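Local coordinates for protein putative nucleotide-diphospho-sugar transferase (Desulfovibrio desulfuricans subsp. desulfuricans, PDB 3CGX) that probably transfers a sugar from a nucleotide-diphospho-sugar donor, as a GT-A-like glycosyltransferase whose acceptor is not known, at residues A[9-20]-A[29-40]; A[152-161]-A[174-182]. One frame throughout, in Å; residues are numbered along the deposited sequence.

Interaction 1: residues A[9-20]-A[29-40]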
loop_
_atom_site.group_PDB
_atom_site.type_symbol
_atom_site.label_atom_id
_atom_site.label_comp_id
_atom_site.label_asym_id
_atom_site.label_seq_id
_atom_site.Cartn_x
_atom_site.Cartn_y
_atom_site.Cartn_z
ATOM N N PHE A 9 -4.752 -2.827 -4.342
ATOM C CA PHE A 9 -3.411 -2.224 -4.287
ATOM C C PHE A 9 -3.472 -0.763 -4.740
ATOM O O PHE A 9 -3.693 -0.461 -5.880
ATOM C CB PHE A 9 -2.452 -3.091 -5.100
ATOM C CG PHE A 9 -0.985 -2.645 -5.081
ATOM C CD1 PHE A 9 -0.361 -2.258 -3.896
ATOM C CD2 PHE A 9 -0.209 -2.699 -6.236
ATOM C CE1 PHE A 9 1.005 -1.940 -3.875
ATOM C CE2 PHE A 9 1.173 -2.339 -6.193
ATOM C CZ PHE A 9 1.740 -1.939 -5.003
ATOM N N PHE A 10 -3.324 0.135 -3.777
ATOM C CA PHE A 10 -3.488 1.572 -3.979
ATOM C C PHE A 10 -2.177 2.213 -4.376
ATOM O O PHE A 10 -1.167 2.129 -3.661
ATOM C CB PHE A 10 -4.079 2.220 -2.697
ATOM C CG PHE A 10 -5.576 2.260 -2.647
ATOM C CD1 PHE A 10 -6.351 1.180 -3.049
ATOM C CD2 PHE A 10 -6.235 3.398 -2.135
ATOM C CE1 PHE A 10 -7.720 1.264 -3.035
ATOM C CE2 PHE A 10 -7.612 3.453 -2.064
ATOM C CZ PHE A 10 -8.359 2.407 -2.517
ATOM N N VAL A 11 -2.213 2.833 -5.560
ATOM C CA VAL A 11 -1.069 3.421 -6.257
ATOM C C VAL A 11 -1.425 4.787 -6.864
ATOM O O VAL A 11 -2.573 5.166 -6.953
ATOM C CB VAL A 11 -0.575 2.452 -7.412
ATOM C CG1 VAL A 11 -0.167 1.049 -6.863
ATOM C CG2 VAL A 11 -1.645 2.308 -8.560
ATOM N N LYS A 12 -0.408 5.538 -7.201
ATOM C CA LYS A 12 -0.508 6.748 -8.031
ATOM C C LYS A 12 0.500 6.659 -9.202
ATOM O O LYS A 12 1.604 6.111 -9.056
ATOM C CB LYS A 12 -0.242 8.002 -7.209
ATOM C CG LYS A 12 -0.447 9.303 -7.938
ATOM C CD LYS A 12 -0.456 10.507 -7.033
ATOM C CE LYS A 12 -0.633 11.811 -7.852
ATOM N NZ LYS A 12 -0.562 12.946 -6.927
ATOM N N TYR A 13 0.105 7.182 -10.367
ATOM C CA TYR A 13 1.012 7.175 -11.517
ATOM C C TYR A 13 2.256 7.979 -11.092
ATOM O O TYR A 13 2.133 9.083 -10.581
ATOM C CB TYR A 13 0.400 7.720 -12.817
ATOM C CG TYR A 13 1.308 7.359 -13.944
ATOM C CD1 TYR A 13 1.211 6.109 -14.554
ATOM C CD2 TYR A 13 2.332 8.231 -14.353
ATOM C CE1 TYR A 13 2.113 5.713 -15.566
ATOM C CE2 TYR A 13 3.239 7.851 -15.361
ATOM C CZ TYR A 13 3.129 6.575 -15.943
ATOM O OH TYR A 13 4.009 6.152 -16.920
ATOM N N PRO A 14 3.467 7.398 -11.259
ATOM C CA PRO A 14 4.733 8.001 -10.767
ATOM C C PRO A 14 5.294 9.133 -11.635
ATOM O O PRO A 14 6.403 9.032 -12.185
ATOM C CB PRO A 14 5.673 6.817 -10.715
ATOM C CG PRO A 14 5.186 5.956 -11.895
ATOM C CD PRO A 14 3.698 6.086 -11.894
ATOM N N GLU A 15 4.521 10.203 -11.736
ATOM C CA GLU A 15 4.935 11.385 -12.495
ATOM C C GLU A 15 5.780 12.317 -11.641
ATOM O O GLU A 15 5.360 12.659 -10.526
ATOM C CB GLU A 15 3.717 12.166 -12.938
ATOM C CG GLU A 15 4.065 13.281 -13.857
ATOM C CD GLU A 15 2.829 14.040 -14.306
ATOM O OE1 GLU A 15 1.697 13.515 -14.149
ATOM O OE2 GLU A 15 3.003 15.171 -14.797
ATOM N N PRO A 16 6.957 12.747 -12.150
ATOM C CA PRO A 16 7.768 13.666 -11.333
ATOM C C PRO A 16 6.987 14.893 -10.891
ATOM O O PRO A 16 6.222 15.511 -11.671
ATOM C CB PRO A 16 8.974 13.996 -12.249
ATOM C CG PRO A 16 9.063 12.819 -13.124
ATOM C CD PRO A 16 7.659 12.384 -13.389
ATOM N N GLY A 17 7.129 15.200 -9.613
ATOM C CA GLY A 17 6.455 16.327 -9.002
ATOM C C GLY A 17 5.075 16.003 -8.465
ATOM O O GLY A 17 4.488 16.790 -7.754
ATOM N N LYS A 18 4.549 14.830 -8.796
ATOM C CA LYS A 18 3.217 14.435 -8.341
ATOM C C LYS A 18 3.265 13.343 -7.293
ATOM O O LYS A 18 2.229 12.996 -6.714
ATOM C CB LYS A 18 2.395 13.958 -9.542
ATOM C CG LYS A 18 2.166 15.032 -10.630
ATOM C CD LYS A 18 0.831 14.786 -11.343
ATOM N N VAL A 19 4.449 12.760 -7.072
ATOM C CA VAL A 19 4.610 11.716 -6.072
ATOM C C VAL A 19 5.912 11.955 -5.265
ATOM O O VAL A 19 6.868 12.542 -5.760
ATOM C CB VAL A 19 4.652 10.267 -6.679
ATOM C CG1 VAL A 19 3.314 9.903 -7.364
ATOM C CG2 VAL A 19 5.910 10.081 -7.630
ATOM N N LYS A 20 5.895 11.557 -4.011
ATOM C CA LYS A 20 7.101 11.595 -3.163
ATOM C C LYS A 20 7.814 12.932 -3.213
ATOM O O LYS A 20 9.043 13.024 -3.345
ATOM C CB LYS A 20 8.053 10.442 -3.535
ATOM C CG LYS A 20 7.444 9.024 -3.291
ATOM C CD LYS A 20 6.945 8.852 -1.817
ATOM C CE LYS A 20 6.549 7.466 -1.434
ATOM N NZ LYS A 20 5.829 7.443 -0.107
ATOM N N ASN A 29 13.004 15.628 -7.782
ATOM C CA ASN A 29 11.690 15.065 -8.107
ATOM C C ASN A 29 11.751 13.894 -9.060
ATOM O O ASN A 29 10.997 12.933 -8.894
ATOM C CB ASN A 29 10.742 16.147 -8.679
ATOM C CG ASN A 29 10.109 16.979 -7.609
ATOM O OD1 ASN A 29 10.265 16.684 -6.409
ATOM N ND2 ASN A 29 9.349 18.038 -8.030
ATOM N N ASP A 30 12.643 13.937 -10.045
ATOM C CA ASP A 30 12.721 12.822 -11.005
ATOM C C ASP A 30 13.134 11.520 -10.312
ATOM O O ASP A 30 12.557 10.458 -10.574
ATOM C CB ASP A 30 13.694 13.081 -12.160
ATOM C CG ASP A 30 13.182 14.140 -13.151
ATOM O OD1 ASP A 30 12.007 14.532 -13.095
ATOM O OD2 ASP A 30 13.976 14.598 -13.994
ATOM N N LYS A 31 14.160 11.601 -9.473
ATOM C CA LYS A 31 14.661 10.416 -8.759
ATOM C C LYS A 31 13.643 9.881 -7.744
ATOM O O LYS A 31 13.545 8.658 -7.579
ATOM C CB LYS A 31 15.989 10.734 -8.063
ATOM C CG LYS A 31 16.715 9.522 -7.463
ATOM C CD LYS A 31 18.146 9.809 -7.208
ATOM C CE LYS A 31 18.904 9.848 -8.510
ATOM N NZ LYS A 31 20.267 10.257 -8.276
ATOM N N ALA A 32 12.936 10.797 -7.053
ATOM C CA ALA A 32 11.919 10.403 -6.053
ATOM C C ALA A 32 10.827 9.623 -6.776
ATOM O O ALA A 32 10.371 8.581 -6.286
ATOM C CB ALA A 32 11.312 11.615 -5.333
ATOM N N ALA A 33 10.437 10.102 -7.956
ATOM C CA ALA A 33 9.407 9.418 -8.754
ATOM C C ALA A 33 9.901 8.075 -9.340
ATOM O O ALA A 33 9.131 7.097 -9.377
ATOM C CB ALA A 33 8.834 10.336 -9.856
HETATM N N MSE A 34 11.180 7.981 -9.701
HETATM C CA MSE A 34 11.751 6.751 -10.236
HETATM C C MSE A 34 11.791 5.701 -9.129
HETATM O O MSE A 34 11.457 4.518 -9.347
HETATM C CB MSE A 34 13.174 6.979 -10.804
HETATM C CG MSE A 34 13.820 5.763 -11.308
HETATM SE SE MSE A 34 12.903 5.065 -12.926
HETATM C CE MSE A 34 12.445 6.781 -13.801
ATOM N N LEU A 35 12.169 6.137 -7.934
ATOM C CA LEU A 35 12.182 5.233 -6.767
ATOM C C LEU A 35 10.789 4.669 -6.505
ATOM O O LEU A 35 10.618 3.449 -6.330
ATOM C CB LEU A 35 12.748 5.901 -5.521
ATOM C CG LEU A 35 14.246 6.086 -5.494
ATOM C CD1 LEU A 35 14.634 7.218 -4.521
ATOM C CD2 LEU A 35 14.955 4.689 -5.137
ATOM N N TYR A 36 9.798 5.555 -6.498
ATOM C CA TYR A 36 8.412 5.143 -6.229
ATOM C C TYR A 36 7.924 4.203 -7.346
ATOM O O TYR A 36 7.275 3.184 -7.091
ATOM C CB TYR A 36 7.483 6.371 -6.000
ATOM C CG TYR A 36 6.031 5.928 -5.878
ATOM C CD1 TYR A 36 5.593 5.197 -4.780
ATOM C CD2 TYR A 36 5.103 6.217 -6.891
ATOM C CE1 TYR A 36 4.263 4.728 -4.698
ATOM C CE2 TYR A 36 3.783 5.782 -6.804
ATOM C CZ TYR A 36 3.369 5.022 -5.724
ATOM O OH TYR A 36 2.085 4.552 -5.606
ATOM N N ARG A 37 8.304 4.511 -8.582
ATOM C CA ARG A 37 7.959 3.647 -9.729
ATOM C C ARG A 37 8.421 2.231 -9.450
ATOM O O ARG A 37 7.662 1.247 -9.616
ATOM C CB ARG A 37 8.559 4.217 -10.999
ATOM C CG ARG A 37 8.405 3.354 -12.224
ATOM C CD ARG A 37 9.168 3.955 -13.415
ATOM N NE ARG A 37 8.426 5.075 -13.939
ATOM C CZ ARG A 37 7.503 4.964 -14.899
ATOM N NH1 ARG A 37 7.270 3.786 -15.450
ATOM N NH2 ARG A 37 6.846 6.036 -15.332
ATOM N N HIS A 38 9.656 2.125 -8.967
ATOM C CA HIS A 38 10.222 0.817 -8.631
ATOM C C HIS A 38 9.609 0.166 -7.386
ATOM O O HIS A 38 9.556 -1.091 -7.327
ATOM C CB HIS A 38 11.748 0.905 -8.550
ATOM C CG HIS A 38 12.362 0.962 -9.910
ATOM N ND1 HIS A 38 12.632 -0.179 -10.636
ATOM C CD2 HIS A 38 12.596 2.007 -10.740
ATOM C CE1 HIS A 38 13.095 0.166 -11.827
ATOM N NE2 HIS A 38 13.077 1.485 -11.917
ATOM N N PHE A 39 9.157 0.971 -6.431
ATOM C CA PHE A 39 8.474 0.425 -5.243
ATOM C C PHE A 39 7.287 -0.372 -5.773
ATOM O O PHE A 39 7.037 -1.521 -5.374
ATOM C CB PHE A 39 7.888 1.489 -4.334
ATOM C CG PHE A 39 8.895 2.284 -3.510
ATOM C CD1 PHE A 39 10.260 2.212 -3.733
ATOM C CD2 PHE A 39 8.435 3.209 -2.590
ATOM C CE1 PHE A 39 11.133 3.000 -3.001
ATOM C CE2 PHE A 39 9.327 4.013 -1.849
ATOM C CZ PHE A 39 10.677 3.903 -2.100
ATOM N N VAL A 40 6.551 0.265 -6.686
ATOM C CA VAL A 40 5.305 -0.310 -7.193
ATOM C C VAL A 40 5.554 -1.586 -8.005
ATOM O O VAL A 40 4.926 -2.648 -7.805
ATOM C CB VAL A 40 4.431 0.741 -7.979
ATOM C CG1 VAL A 40 3.277 0.051 -8.682
ATOM C CG2 VAL A 40 3.896 1.868 -7.030
HETATM O O HOH W 1 8.877 7.859 -12.817
HETATM O O HOH W 2 8.522 13.593 -7.859
#

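Interaction 2: residues A[152-161]-A[174-182]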
loop_
_atom_site.group_PDB
_atom_site.type_symbol
_atom_site.label_atom_id
_atom_site.label_comp_id
_atom_site.label_asym_id
_atom_site.label_seq_id
_atom_site.Cartn_x
_atom_site.Cartn_y
_atom_site.Cartn_z
ATOM N N SER A 152 -18.481 -9.465 7.610
ATOM C CA SER A 152 -18.058 -8.604 8.731
ATOM C C SER A 152 -17.699 -7.174 8.296
ATOM O O SER A 152 -17.269 -6.329 9.101
ATOM C CB SER A 152 -16.800 -9.184 9.397
ATOM O OG SER A 152 -17.097 -10.326 10.168
ATOM N N PHE A 153 -17.837 -6.912 7.009
ATOM C CA PHE A 153 -17.422 -5.623 6.497
ATOM C C PHE A 153 -18.166 -4.505 7.215
ATOM O O PHE A 153 -19.386 -4.485 7.270
ATOM C CB PHE A 153 -17.633 -5.537 4.992
ATOM C CG PHE A 153 -17.228 -4.229 4.408
ATOM C CD1 PHE A 153 -16.067 -3.611 4.817
ATOM C CD2 PHE A 153 -17.991 -3.621 3.429
ATOM C CE1 PHE A 153 -15.669 -2.406 4.261
ATOM C CE2 PHE A 153 -17.591 -2.437 2.879
ATOM C CZ PHE A 153 -16.427 -1.826 3.297
ATOM N N CYS A 154 -17.369 -3.568 7.703
ATOM C CA CYS A 154 -17.845 -2.427 8.463
ATOM C C CYS A 154 -17.391 -1.140 7.779
ATOM O O CYS A 154 -16.351 -0.584 8.130
ATOM C CB CYS A 154 -17.276 -2.517 9.876
ATOM S SG CYS A 154 -17.843 -1.241 10.972
ATOM N N PRO A 155 -18.146 -0.683 6.770
ATOM C CA PRO A 155 -17.680 0.526 6.035
ATOM C C PRO A 155 -17.571 1.781 6.906
ATOM O O PRO A 155 -16.850 2.725 6.586
ATOM C CB PRO A 155 -18.722 0.702 4.929
ATOM C CG PRO A 155 -19.903 -0.202 5.293
ATOM C CD PRO A 155 -19.397 -1.252 6.239
ATOM N N ASP A 156 -18.340 1.791 7.984
ATOM C CA ASP A 156 -18.329 2.891 8.947
ATOM C C ASP A 156 -16.925 3.174 9.504
ATOM O O ASP A 156 -16.638 4.284 9.974
ATOM C CB ASP A 156 -19.280 2.595 10.108
ATOM C CG ASP A 156 -20.739 2.805 9.732
ATOM O OD1 ASP A 156 -21.061 2.976 8.529
ATOM O OD2 ASP A 156 -21.569 2.815 10.658
ATOM N N VAL A 157 -16.024 2.192 9.463
ATOM C CA VAL A 157 -14.645 2.453 9.972
ATOM C C VAL A 157 -13.930 3.496 9.134
ATOM O O VAL A 157 -12.897 4.024 9.545
ATOM C CB VAL A 157 -13.748 1.189 10.066
ATOM C CG1 VAL A 157 -14.496 0.102 10.870
ATOM C CG2 VAL A 157 -13.320 0.725 8.673
ATOM N N PHE A 158 -14.475 3.823 7.962
ATOM C CA PHE A 158 -13.822 4.823 7.094
ATOM C C PHE A 158 -14.466 6.197 7.295
ATOM O O PHE A 158 -14.010 7.196 6.776
ATOM C CB PHE A 158 -13.889 4.428 5.625
ATOM C CG PHE A 158 -13.183 3.131 5.317
ATOM C CD1 PHE A 158 -11.818 3.053 5.410
ATOM C CD2 PHE A 158 -13.900 1.982 4.966
ATOM C CE1 PHE A 158 -11.179 1.861 5.133
ATOM C CE2 PHE A 158 -13.265 0.816 4.706
ATOM C CZ PHE A 158 -11.894 0.757 4.794
ATOM N N ASP A 159 -15.519 6.223 8.080
ATOM C CA ASP A 159 -16.295 7.447 8.248
ATOM C C ASP A 159 -15.842 8.242 9.448
ATOM O O ASP A 159 -15.611 7.715 10.536
ATOM C CB ASP A 159 -17.789 7.143 8.369
ATOM C CG ASP A 159 -18.378 6.616 7.090
ATOM O OD1 ASP A 159 -17.737 6.752 6.031
ATOM O OD2 ASP A 159 -19.502 6.073 7.126
ATOM N N GLY A 160 -15.732 9.539 9.232
ATOM C CA GLY A 160 -15.462 10.449 10.319
ATOM C C GLY A 160 -14.023 10.417 10.743
ATOM O O GLY A 160 -13.700 10.838 11.847
ATOM N N ILE A 161 -13.155 9.891 9.887
ATOM C CA ILE A 161 -11.726 9.943 10.176
ATOM C C ILE A 161 -11.224 11.282 9.655
ATOM O O ILE A 161 -11.672 11.781 8.629
ATOM C CB ILE A 161 -10.880 8.743 9.613
ATOM C CG1 ILE A 161 -10.626 7.669 10.689
ATOM C CG2 ILE A 161 -9.490 9.235 9.211
ATOM C CD1 ILE A 161 -11.774 6.761 11.090
ATOM N N GLU A 174 -10.499 1.597 17.314
ATOM C CA GLU A 174 -11.551 1.931 18.289
ATOM C C GLU A 174 -12.934 1.671 17.653
ATOM O O GLU A 174 -13.768 0.993 18.248
ATOM C CB GLU A 174 -11.405 3.372 18.788
ATOM N N LYS A 175 -13.151 2.172 16.435
ATOM C CA LYS A 175 -14.402 1.926 15.697
ATOM C C LYS A 175 -14.607 0.433 15.486
ATOM O O LYS A 175 -15.730 -0.060 15.553
ATOM C CB LYS A 175 -14.422 2.665 14.353
ATOM C CG LYS A 175 -14.740 4.160 14.474
ATOM C CD LYS A 175 -14.367 4.983 13.244
ATOM C CE LYS A 175 -15.040 6.375 13.320
ATOM N NZ LYS A 175 -14.366 7.357 12.409
HETATM N N MSE A 176 -13.517 -0.312 15.257
HETATM C CA MSE A 176 -13.646 -1.778 15.085
HETATM C C MSE A 176 -14.068 -2.459 16.377
HETATM O O MSE A 176 -14.867 -3.393 16.358
HETATM C CB MSE A 176 -12.357 -2.397 14.567
HETATM C CG MSE A 176 -12.039 -1.899 13.173
HETATM SE SE MSE A 176 -10.438 -2.747 12.405
HETATM C CE MSE A 176 -9.000 -2.054 13.466
ATOM N N ARG A 177 -13.522 -1.993 17.493
ATOM C CA ARG A 177 -13.852 -2.549 18.800
ATOM C C ARG A 177 -15.331 -2.246 19.069
ATOM O O ARG A 177 -16.104 -3.105 19.460
ATOM C CB ARG A 177 -12.979 -1.942 19.912
ATOM N N ARG A 178 -15.722 -1.005 18.828
ATOM C CA ARG A 178 -17.111 -0.605 19.075
ATOM C C ARG A 178 -18.080 -1.402 18.167
ATOM O O ARG A 178 -19.283 -1.476 18.438
ATOM C CB ARG A 178 -17.280 0.914 18.876
ATOM C CG ARG A 178 -16.527 1.799 19.904
ATOM C CD ARG A 178 -16.538 3.298 19.514
ATOM N N ALA A 179 -17.541 -2.000 17.099
ATOM C CA ALA A 179 -18.335 -2.793 16.132
ATOM C C ALA A 179 -18.313 -4.259 16.533
ATOM O O ALA A 179 -18.870 -5.121 15.839
ATOM C CB ALA A 179 -17.802 -2.642 14.716
ATOM N N ARG A 180 -17.633 -4.534 17.636
ATOM C CA ARG A 180 -17.515 -5.898 18.149
ATOM C C ARG A 180 -16.823 -6.799 17.128
ATOM O O ARG A 180 -17.192 -7.945 16.934
ATOM C CB ARG A 180 -18.888 -6.475 18.528
ATOM N N LEU A 181 -15.816 -6.258 16.465
ATOM C CA LEU A 181 -15.008 -7.068 15.540
ATOM C C LEU A 181 -13.784 -7.684 16.243
ATOM O O LEU A 181 -13.163 -7.080 17.117
ATOM C CB LEU A 181 -14.556 -6.226 14.345
ATOM C CG LEU A 181 -15.644 -5.579 13.475
ATOM C CD1 LEU A 181 -15.003 -4.663 12.412
ATOM C CD2 LEU A 181 -16.584 -6.658 12.877
ATOM N N GLU A 182 -13.484 -8.916 15.857
ATOM C CA GLU A 182 -12.253 -9.595 16.225
ATOM C C GLU A 182 -11.232 -9.288 15.135
ATOM O O GLU A 182 -11.376 -9.687 13.955
ATOM C CB GLU A 182 -12.480 -11.104 16.319
ATOM C CG GLU A 182 -11.296 -11.871 16.848
ATOM C CD GLU A 182 -11.629 -13.329 17.199
ATOM O OE1 GLU A 182 -12.668 -13.851 16.732
ATOM O OE2 GLU A 182 -10.822 -13.953 17.920
#

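Interaction 1: residues A[9-20]-A[29-40]
The hydroxyl of Tyr-36 is gripped twice: Lys-12 N donates to Tyr-36 OH over 3.1 Å in a nearly straight bond (162°), and Ser-111 OG is its second hydrogen-bonding partner. With CG anti to the backbone N (chi1 174°), the phenol reaches from helix 29-40 to the backbone of Val-11 and Lys-12. Lys-12 O lies at the ring edge, in its plane, 3.2 Å from Tyr-36 CE2, while Pro-14 CB and Val-19 CG2 come against CD2. Lys-20 crosses the tyrosine side chain, CG to Tyr-36 CB, and sends NZ on to a salt bridge with Asp-112. Arg-37 bends at chi3 and lays one guanidinium face over Pro-14 CG. Its NH2 donates to Tyr-13 OH at 3.3 Å, with the phenol ring almost perpendicular to the guanidinium. A water joins Arg-37 NE to Pro-14 O, which tethers the inverse gamma turn centred on Pro-14. Further along, Ala-33 CB sits 3.7 Å from Val-19 CG2, and a second water links Gly-17 N, Val-19 O and Asn-29 O. Val-40 CG1 meets Val-11 CG1 and Phe-9 CE2 at the strand. Strand, loop and, after the short helix 21-27, the nearly antiparallel helix 29-40 open what the family suggests is a Rossmann-like GT-A fold, where the loop after the first strand commonly borders the nucleotide site.

Interaction 2: residues A[152-161]-A[174-182]
Leu-181 pushes its forked end into a shallow hollow of the loop 152-161: CD1 rests 4.0 Å from Cys-154 CB, and CD2 lies 3.9 Å from Ser-152 O. Phe-148 of strand 143-149 backs the same hollow, touching both Leu-181 and Cys-154. Next to it, the Val-157 side chain forms a bump whose CG1 slants against Met-176 CG at 3.9 Å. The helix is terminated here by a Schellman motif: Arg-180 takes a positive phi (61°), Leu-181 N reaches back to Met-176 O, and Arg-180 N to Arg-177 O. That turn swings the leucine round to face the loop, which itself coils as a short 3-10 segment at 155-158. At the other end of the contact, the long aliphatic part of Lys-175, extended beyond CG, stretches across the loop. Its CD passes 3.8 Å from Ile-161 CD1 and 4.0 Å from Asp-156 O, although the position of its ammonium end is doubtful. Asp-159 pairs its carboxylate with Lys-92 on helix 87-100. Asp-132, which Leu-181 also touches, takes hydrogen bonds from both Ser-152 OG and Glu-182 N.

In the fold
Interactions 1 and 2 lie on opposite sides of the chain's centre, their own centres about 31 Å apart and their nearest atoms about 8 Å apart, so they do not touch. Both are attached to strands of one mixed sheet. Interaction 1 packs helix 29-47 against strand 5-11, in the sheet's parallel part, and the loop that follows it; interaction 2 joins the loop after strand 143-149 to the end of helix 169-178, just before edge strand 183-185. Strand 105-109 lies between strands 5-11 and 143-149. A bound imidazole, probably from the crystallisation liquor, comes within about 3 Å (nearest atoms) of the Tyr-36 side chain, consistent with a pocket beside interaction 1. Interaction 2 is a surface contact.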